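Local coordinates for substrate-binding protein (Synechococcus sp., PDB 6WPN) that probably binds a sugar or oligosaccharide in the periplasm as the substrate-binding protein of a transport system, at residues Leu337-Leu351 and Arg365-Thr377. Sequence-based numbering, arbitrary orientation. Where two conformers were deposited one is given.
Sequences LPSSLEALSAIRAEL and RDARLLSAETLNT
Leu351 of helix 341-351 and Arg368 of helix 365-374 meet in a helix pair of the solute-binding protein fold, whose axes pass 10.1 Å apart at 137°, a splayed antiparallel arrangement. CD2 of Leu351 sits over one face of the Arg368 guanidinium, 3.7 Å above the centre of its plane, while Ile347 presents CD1 to the edge of the same group. Closer to its backbone, Leu351 meets Leu369, CB to CD1 at 3.8 Å. Leu337, on the short strand 337-338 that pairs antiparallel with strand 137-149, turns its two methyls onto helix 365-374 and the residues after it: CD2 lies 3.9 Å from CB of Ala372, and CD1 4.0 Å from CB of Leu375. Leu375 also touches Leu141 of strand 137-149, and Ser371 OG bonds to Val143 O. In the conformer given, and so only tentatively, the Arg348 chain, extended from CG to NE, carries its guanidinium beside Ala372, whose CB covers one face. Leu351 O accepts two weak bonds, from NE and NH2 of Arg365, with N-H...O angles of only 127° and 124°. A leucine in place of Arg365 would probably leave this carbonyl without either of its weak donors.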
ATOM      1  N   LEU A 337      -4.876 -10.430   1.563  1.00 40.30           N
ATOM      2  CA  LEU A 337      -4.515 -11.550   0.702  1.00 45.34           C
ATOM      3  C   LEU A 337      -3.151 -12.109   1.090  1.00 46.99           C
ATOM      4  O   LEU A 337      -2.234 -11.346   1.408  1.00 50.15           O
ATOM      5  CB  LEU A 337      -4.475 -11.111  -0.762  1.00 43.89           C
ATOM      6  CG  LEU A 337      -5.804 -10.615  -1.326  1.00 46.77           C
ATOM      7  CD1 LEU A 337      -5.630 -10.077  -2.733  1.00 54.20           C
ATOM      8  CD2 LEU A 337      -6.818 -11.743  -1.316  1.00 59.90           C
ATOM      9  N   PRO A 338      -2.973 -13.425   1.085  1.00 47.54           N
ATOM     10  CA  PRO A 338      -1.665 -13.996   1.409  1.00 47.00           C
ATOM     11  C   PRO A 338      -0.804 -14.169   0.165  1.00 52.67           C
ATOM     12  O   PRO A 338      -1.282 -14.145  -0.972  1.00 46.39           O
ATOM     13  CB  PRO A 338      -2.027 -15.356   2.017  1.00 48.15           C
ATOM     14  CG  PRO A 338      -3.280 -15.747   1.280  1.00 48.26           C
ATOM     15  CD  PRO A 338      -4.013 -14.462   0.944  1.00 46.63           C
ATOM     16  N   SER A 339       0.496 -14.339   0.406  1.00 41.73           N
ATOM     17  CA  SER A 339       1.437 -14.646  -0.659  1.00 42.47           C
ATOM     18  C   SER A 339       1.751 -16.132  -0.750  1.00 43.66           C
ATOM     19  O   SER A 339       2.453 -16.549  -1.677  1.00 48.15           O
ATOM     20  CB  SER A 339       2.735 -13.849  -0.468  1.00 45.09           C
ATOM     21  OG  SER A 339       3.346 -14.161   0.772  1.00 45.81           O
ATOM     22  N   SER A 340       1.243 -16.935   0.182  1.00 43.54           N
ATOM     23  CA  SER A 340       1.402 -18.379   0.123  1.00 40.45           C
ATOM     24  C   SER A 340       0.407 -18.970  -0.863  1.00 47.07           C
ATOM     25  O   SER A 340      -0.785 -18.656  -0.812  1.00 46.26           O
ATOM     26  CB  SER A 340       1.188 -18.987   1.508  1.00 52.62           C
ATOM     27  OG  SER A 340       0.979 -20.387   1.433  1.00 58.21           O
ATOM     28  N   LEU A 341       0.897 -19.845  -1.746  1.00 52.91           N
ATOM     29  CA  LEU A 341       0.020 -20.500  -2.715  1.00 57.18           C
ATOM     30  C   LEU A 341      -1.036 -21.346  -2.017  1.00 60.25           C
ATOM     31  O   LEU A 341      -2.216 -21.317  -2.392  1.00 51.80           O
ATOM     32  CB  LEU A 341       0.845 -21.353  -3.679  1.00 65.96           C
ATOM     33  CG  LEU A 341       1.752 -20.549  -4.614  1.00 63.59           C
ATOM     34  CD1 LEU A 341       2.612 -21.467  -5.460  1.00 49.20           C
ATOM     35  CD2 LEU A 341       0.925 -19.604  -5.482  1.00 67.33           C
ATOM     36  N   GLU A 342      -0.627 -22.110  -0.999  1.00 64.26           N
ATOM     37  CA  GLU A 342      -1.569 -22.935  -0.252  1.00 67.06           C
ATOM     38  C   GLU A 342      -2.648 -22.077   0.395  1.00 64.24           C
ATOM     39  O   GLU A 342      -3.842 -22.375   0.297  1.00 68.87           O
ATOM     40  CB  GLU A 342      -0.821 -23.722   0.824  1.00 83.31           C
ATOM     41  CG  GLU A 342       0.132 -24.774   0.300  1.00105.89           C
ATOM     42  CD  GLU A 342       0.899 -25.473   1.396  1.00126.35           C
ATOM     43  OE1 GLU A 342       0.839 -25.025   2.561  1.00132.52           O
ATOM     44  OE2 GLU A 342       1.560 -26.484   1.082  1.00134.11           O
ATOM     45  N   ALA A 343      -2.237 -20.997   1.064  1.00 59.07           N
ATOM     46  CA  ALA A 343      -3.189 -20.125   1.742  1.00 57.36           C
ATOM     47  C   ALA A 343      -4.035 -19.332   0.751  1.00 59.38           C
ATOM     48  O   ALA A 343      -5.239 -19.146   0.965  1.00 58.25           O
ATOM     49  CB  ALA A 343      -2.447 -19.185   2.688  1.00 56.54           C
ATOM     50  N   LEU A 344      -3.424 -18.856  -0.336  1.00 51.56           N
ATOM     51  CA  LEU A 344      -4.166 -18.087  -1.330  1.00 45.30           C
ATOM     52  C   LEU A 344      -5.266 -18.926  -1.966  1.00 49.52           C
ATOM     53  O   LEU A 344      -6.402 -18.463  -2.122  1.00 50.92           O
ATOM     54  CB  LEU A 344      -3.215 -17.555  -2.403  1.00 42.21           C
ATOM     55  CG  LEU A 344      -3.846 -16.792  -3.568  1.00 46.15           C
ATOM     56  CD1 LEU A 344      -4.580 -15.552  -3.071  1.00 41.77           C
ATOM     57  CD2 LEU A 344      -2.797 -16.425  -4.607  1.00 49.56           C
ATOM     58  N   SER A 345      -4.939 -20.157  -2.359  1.00 47.87           N
ATOM     59  CA  SER A 345      -5.953 -21.047  -2.910  1.00 45.74           C
ATOM     60  C   SER A 345      -7.003 -21.404  -1.865  1.00 43.10           C
ATOM     61  O   SER A 345      -8.193 -21.492  -2.178  1.00 44.54           O
ATOM     62  CB  SER A 345      -5.303 -22.310  -3.471  1.00 49.77           C
ATOM     63  OG  SER A 345      -6.268 -23.122  -4.115  1.00 56.72           O
ATOM     64  N   ALA A 346      -6.578 -21.628  -0.619  1.00 45.41           N
ATOM     65  CA  ALA A 346      -7.536 -21.937   0.437  1.00 44.46           C
ATOM     66  C   ALA A 346      -8.471 -20.762   0.692  1.00 48.90           C
ATOM     67  O   ALA A 346      -9.672 -20.957   0.915  1.00 50.86           O
ATOM     68  CB  ALA A 346      -6.809 -22.336   1.720  1.00 43.23           C
ATOM     69  N   ILE A 347      -7.938 -19.536   0.681  1.00 48.33           N
ATOM     70  CA  ILE A 347      -8.779 -18.367   0.918  1.00 43.03           C
ATOM     71  C   ILE A 347      -9.729 -18.144  -0.251  1.00 47.86           C
ATOM     72  O   ILE A 347     -10.918 -17.859  -0.056  1.00 46.16           O
ATOM     73  CB  ILE A 347      -7.915 -17.123   1.192  1.00 38.15           C
ATOM     74  CG1 ILE A 347      -7.229 -17.246   2.550  1.00 41.17           C
ATOM     75  CG2 ILE A 347      -8.776 -15.867   1.178  1.00 39.20           C
ATOM     76  CD1 ILE A 347      -8.193 -17.379   3.692  1.00 43.00           C
ATOM     77  N   ARG A 348      -9.223 -18.252  -1.483  0.53 51.38           N
ATOM     78  CA  ARG A 348     -10.094 -18.140  -2.649  0.53 55.97           C
ATOM     79  C   ARG A 348     -11.199 -19.187  -2.607  0.53 59.25           C
ATOM     80  O   ARG A 348     -12.348 -18.904  -2.968  0.53 62.00           O
ATOM     81  CB  ARG A 348      -9.282 -18.285  -3.936  0.53 54.49           C
ATOM     82  CG  ARG A 348      -8.417 -17.090  -4.288  0.53 54.11           C
ATOM     83  CD  ARG A 348      -7.591 -17.392  -5.525  0.53 57.38           C
ATOM     84  NE  ARG A 348      -6.706 -16.292  -5.893  0.53 58.30           N
ATOM     85  CZ  ARG A 348      -7.010 -15.360  -6.788  0.53 57.48           C
ATOM     86  NH1 ARG A 348      -8.182 -15.397  -7.408  0.53 67.01           N
ATOM     87  NH2 ARG A 348      -6.147 -14.392  -7.064  0.53 51.25           N
ATOM     88  N   ALA A 349     -10.869 -20.400  -2.161  1.00 54.91           N
ATOM     89  CA  ALA A 349     -11.865 -21.464  -2.104  1.00 53.89           C
ATOM     90  C   ALA A 349     -12.917 -21.179  -1.041  1.00 55.28           C
ATOM     91  O   ALA A 349     -14.109 -21.406  -1.267  1.00 65.24           O
ATOM     92  CB  ALA A 349     -11.184 -22.806  -1.839  1.00 47.06           C
ATOM     93  N   GLU A 350     -12.495 -20.688   0.126  1.00 49.11           N
ATOM     94  CA  GLU A 350     -13.453 -20.374   1.180  1.00 49.58           C
ATOM     95  C   GLU A 350     -14.398 -19.261   0.752  1.00 52.04           C
ATOM     96  O   GLU A 350     -15.595 -19.298   1.059  1.00 56.18           O
ATOM     97  CB  GLU A 350     -12.714 -20.006   2.466  1.00 47.23           C
ATOM     98  CG  GLU A 350     -12.006 -21.198   3.094  1.00 67.60           C
ATOM     99  CD  GLU A 350     -10.955 -20.800   4.114  1.00 80.30           C
ATOM    100  OE1 GLU A 350     -10.860 -19.597   4.444  1.00 80.70           O
ATOM    101  OE2 GLU A 350     -10.220 -21.698   4.584  1.00 88.20           O
ATOM    102  N   LEU A 351     -13.889 -18.281   0.006  1.00 47.77           N
ATOM    103  CA  LEU A 351     -14.735 -17.177  -0.430  1.00 48.85           C
ATOM    104  C   LEU A 351     -15.770 -17.638  -1.452  1.00 53.22           C
ATOM    105  O   LEU A 351     -16.918 -17.180  -1.427  1.00 46.35           O
ATOM    106  CB  LEU A 351     -13.874 -16.055  -1.010  1.00 39.28           C
ATOM    107  CG  LEU A 351     -13.018 -15.333   0.025  1.00 41.63           C
ATOM    108  CD1 LEU A 351     -12.026 -14.377  -0.640  1.00 36.94           C
ATOM    109  CD2 LEU A 351     -13.913 -14.599   1.014  1.00 37.70           C
ATOM    110  N   ARG A 365     -17.719 -10.334   2.262  1.00 45.71           N
ATOM    111  CA  ARG A 365     -17.333 -11.388   1.338  1.00 42.72           C
ATOM    112  C   ARG A 365     -17.184 -10.841  -0.079  1.00 43.21           C
ATOM    113  O   ARG A 365     -16.239 -11.204  -0.790  1.00 40.25           O
ATOM    114  CB  ARG A 365     -18.364 -12.518   1.406  1.00 46.84           C
ATOM    115  CG  ARG A 365     -18.051 -13.752   0.584  1.00 42.28           C
ATOM    116  CD  ARG A 365     -18.700 -13.674  -0.774  1.00 44.30           C
ATOM    117  NE  ARG A 365     -18.653 -14.955  -1.467  1.00 67.74           N
ATOM    118  CZ  ARG A 365     -19.718 -15.711  -1.709  1.00 71.91           C
ATOM    119  NH1 ARG A 365     -20.920 -15.304  -1.312  1.00 76.11           N
ATOM    120  NH2 ARG A 365     -19.584 -16.864  -2.356  1.00 69.48           N
ATOM    121  N   ASP A 366     -18.098  -9.955  -0.497  1.00 36.08           N
ATOM    122  CA  ASP A 366     -18.002  -9.341  -1.819  1.00 39.63           C
ATOM    123  C   ASP A 366     -16.706  -8.556  -1.976  1.00 45.67           C
ATOM    124  O   ASP A 366     -16.086  -8.573  -3.047  1.00 48.74           O
ATOM    125  CB  ASP A 366     -19.193  -8.414  -2.078  1.00 41.63           C
ATOM    126  CG  ASP A 366     -20.523  -9.145  -2.108  1.00 55.51           C
ATOM    127  OD1 ASP A 366     -20.536 -10.374  -2.355  1.00 61.33           O
ATOM    128  OD2 ASP A 366     -21.562  -8.477  -1.896  1.00 54.41           O
ATOM    129  N   ALA A 367     -16.293  -7.843  -0.928  1.00 37.60           N
ATOM    130  CA  ALA A 367     -15.077  -7.045  -1.023  1.00 32.56           C
ATOM    131  C   ALA A 367     -13.842  -7.935  -1.081  1.00 39.07           C
ATOM    132  O   ALA A 367     -12.961  -7.730  -1.923  1.00 41.75           O
ATOM    133  CB  ALA A 367     -15.000  -6.076   0.155  1.00 31.85           C
ATOM    134  N   ARG A 368     -13.768  -8.944  -0.208  1.00 44.83           N
ATOM    135  CA  ARG A 368     -12.600  -9.824  -0.208  1.00 41.92           C
ATOM    136  C   ARG A 368     -12.481 -10.581  -1.526  1.00 43.36           C
ATOM    137  O   ARG A 368     -11.373 -10.791  -2.033  1.00 40.67           O
ATOM    138  CB  ARG A 368     -12.670 -10.811   0.958  1.00 35.85           C
ATOM    139  CG  ARG A 368     -12.598 -10.193   2.341  1.00 42.23           C
ATOM    140  CD  ARG A 368     -12.750 -11.268   3.398  1.00 39.37           C
ATOM    141  NE  ARG A 368     -11.660 -12.235   3.309  1.00 46.29           N
ATOM    142  CZ  ARG A 368     -11.682 -13.446   3.852  1.00 44.41           C
ATOM    143  NH1 ARG A 368     -12.750 -13.859   4.525  1.00 41.38           N
ATOM    144  NH2 ARG A 368     -10.638 -14.251   3.708  1.00 45.41           N
ATOM    145  N   LEU A 369     -13.613 -10.988  -2.099  1.00 39.68           N
ATOM    146  CA  LEU A 369     -13.586 -11.720  -3.360  1.00 47.17           C
ATOM    147  C   LEU A 369     -13.147 -10.823  -4.507  1.00 47.87           C
ATOM    148  O   LEU A 369     -12.433 -11.268  -5.413  1.00 49.16           O
ATOM    149  CB  LEU A 369     -14.962 -12.314  -3.645  1.00 47.76           C
ATOM    150  CG  LEU A 369     -15.033 -13.350  -4.763  1.00 43.84           C
ATOM    151  CD1 LEU A 369     -14.078 -14.487  -4.469  1.00 50.28           C
ATOM    152  CD2 LEU A 369     -16.455 -13.858  -4.900  1.00 39.45           C
ATOM    153  N   LEU A 370     -13.573  -9.559  -4.493  1.00 39.15           N
ATOM    154  CA  LEU A 370     -13.141  -8.635  -5.532  1.00 42.37           C
ATOM    155  C   LEU A 370     -11.642  -8.358  -5.434  1.00 42.94           C
ATOM    156  O   LEU A 370     -10.956  -8.261  -6.457  1.00 45.38           O
ATOM    157  CB  LEU A 370     -13.955  -7.346  -5.440  1.00 45.76           C
ATOM    158  CG  LEU A 370     -13.931  -6.409  -6.642  1.00 49.61           C
ATOM    159  CD1 LEU A 370     -14.082  -7.202  -7.923  1.00 38.66           C
ATOM    160  CD2 LEU A 370     -15.064  -5.398  -6.513  1.00 49.37           C
ATOM    161  N   SER A 371     -11.111  -8.247  -4.212  1.00 36.40           N
ATOM    162  CA  SER A 371      -9.666  -8.093  -4.045  1.00 38.53           C
ATOM    163  C   SER A 371      -8.909  -9.302  -4.582  1.00 40.90           C
ATOM    164  O   SER A 371      -7.885  -9.151  -5.262  1.00 49.61           O
ATOM    165  CB  SER A 371      -9.315  -7.860  -2.575  1.00 32.07           C
ATOM    166  OG  SER A 371      -9.725  -6.577  -2.143  1.00 45.50           O
ATOM    167  N   ALA A 372      -9.392 -10.512  -4.287  1.00 34.39           N
ATOM    168  CA  ALA A 372      -8.693 -11.707  -4.755  1.00 44.16           C
ATOM    169  C   ALA A 372      -8.729 -11.822  -6.274  1.00 43.44           C
ATOM    170  O   ALA A 372      -7.768 -12.304  -6.883  1.00 47.57           O
ATOM    171  CB  ALA A 372      -9.295 -12.957  -4.111  1.00 36.16           C
ATOM    172  N   GLU A 373      -9.824 -11.391  -6.895  1.00 51.27           N
ATOM    173  CA  GLU A 373      -9.933 -11.431  -8.349  1.00 49.37           C
ATOM    174  C   GLU A 373      -9.059 -10.361  -8.996  1.00 52.11           C
ATOM    175  O   GLU A 373      -8.442 -10.600 -10.040  1.00 54.92           O
ATOM    176  CB  GLU A 373     -11.399 -11.277  -8.740  1.00 49.82           C
ATOM    177  CG  GLU A 373     -12.223 -12.496  -8.344  1.00 68.76           C
ATOM    178  CD  GLU A 373     -13.695 -12.360  -8.675  1.00 74.86           C
ATOM    179  OE1 GLU A 373     -14.268 -11.282  -8.411  1.00 59.76           O
ATOM    180  OE2 GLU A 373     -14.277 -13.340  -9.189  1.00 92.78           O
ATOM    181  N   THR A 374      -8.986  -9.180  -8.376  1.00 49.37           N
ATOM    182  CA  THR A 374      -8.177  -8.080  -8.899  1.00 55.19           C
ATOM    183  C   THR A 374      -6.686  -8.396  -8.846  1.00 51.61           C
ATOM    184  O   THR A 374      -5.916  -7.894  -9.675  1.00 50.58           O
ATOM    185  CB  THR A 374      -8.480  -6.796  -8.121  1.00 51.40           C
ATOM    186  OG1 THR A 374      -9.889  -6.545  -8.149  1.00 58.22           O
ATOM    187  CG2 THR A 374      -7.772  -5.608  -8.741  1.00 55.18           C
ATOM    188  N   LEU A 375      -6.265  -9.226  -7.886  1.00 52.95           N
ATOM    189  CA  LEU A 375      -4.853  -9.573  -7.742  1.00 48.94           C
ATOM    190  C   LEU A 375      -4.259 -10.161  -9.019  1.00 49.50           C
ATOM    191  O   LEU A 375      -3.068  -9.966  -9.289  1.00 51.33           O
ATOM    192  CB  LEU A 375      -4.679 -10.554  -6.581  1.00 46.59           C
ATOM    193  CG  LEU A 375      -3.259 -11.060  -6.367  1.00 46.79           C
ATOM    194  CD1 LEU A 375      -2.364  -9.888  -6.010  1.00 39.19           C
ATOM    195  CD2 LEU A 375      -3.233 -12.125  -5.280  1.00 45.55           C
ATOM    196  N   ASN A 376      -5.064 -10.846  -9.833  1.00 50.25           N
ATOM    197  CA  ASN A 376      -4.532 -11.453 -11.048  1.00 54.52           C
ATOM    198  C   ASN A 376      -4.096 -10.411 -12.067  1.00 61.06           C
ATOM    199  O   ASN A 376      -3.313 -10.731 -12.968  1.00 67.37           O
ATOM    200  CB  ASN A 376      -5.568 -12.381 -11.682  1.00 60.75           C
ATOM    201  CG  ASN A 376      -5.869 -13.590 -10.821  1.00 81.55           C
ATOM    202  OD1 ASN A 376      -7.030 -13.892 -10.535  1.00 89.30           O
ATOM    203  ND2 ASN A 376      -4.822 -14.291 -10.400  1.00 88.67           N
ATOM    204  N   THR A 377      -4.557  -9.172 -11.927  1.00 58.46           N
ATOM    205  CA  THR A 377      -4.240  -8.101 -12.858  1.00 58.18           C
ATOM    206  C   THR A 377      -3.480  -6.972 -12.190  1.00 61.44           C
ATOM    207  O   THR A 377      -3.122  -6.000 -12.865  1.00 66.64           O
ATOM    208  CB  THR A 377      -5.507  -7.536 -13.517  1.00 59.64           C
ATOM    209  OG1 THR A 377      -6.405  -7.047 -12.512  1.00 66.20           O
ATOM    210  CG2 THR A 377      -6.192  -8.609 -14.348  1.00 57.52           C
TER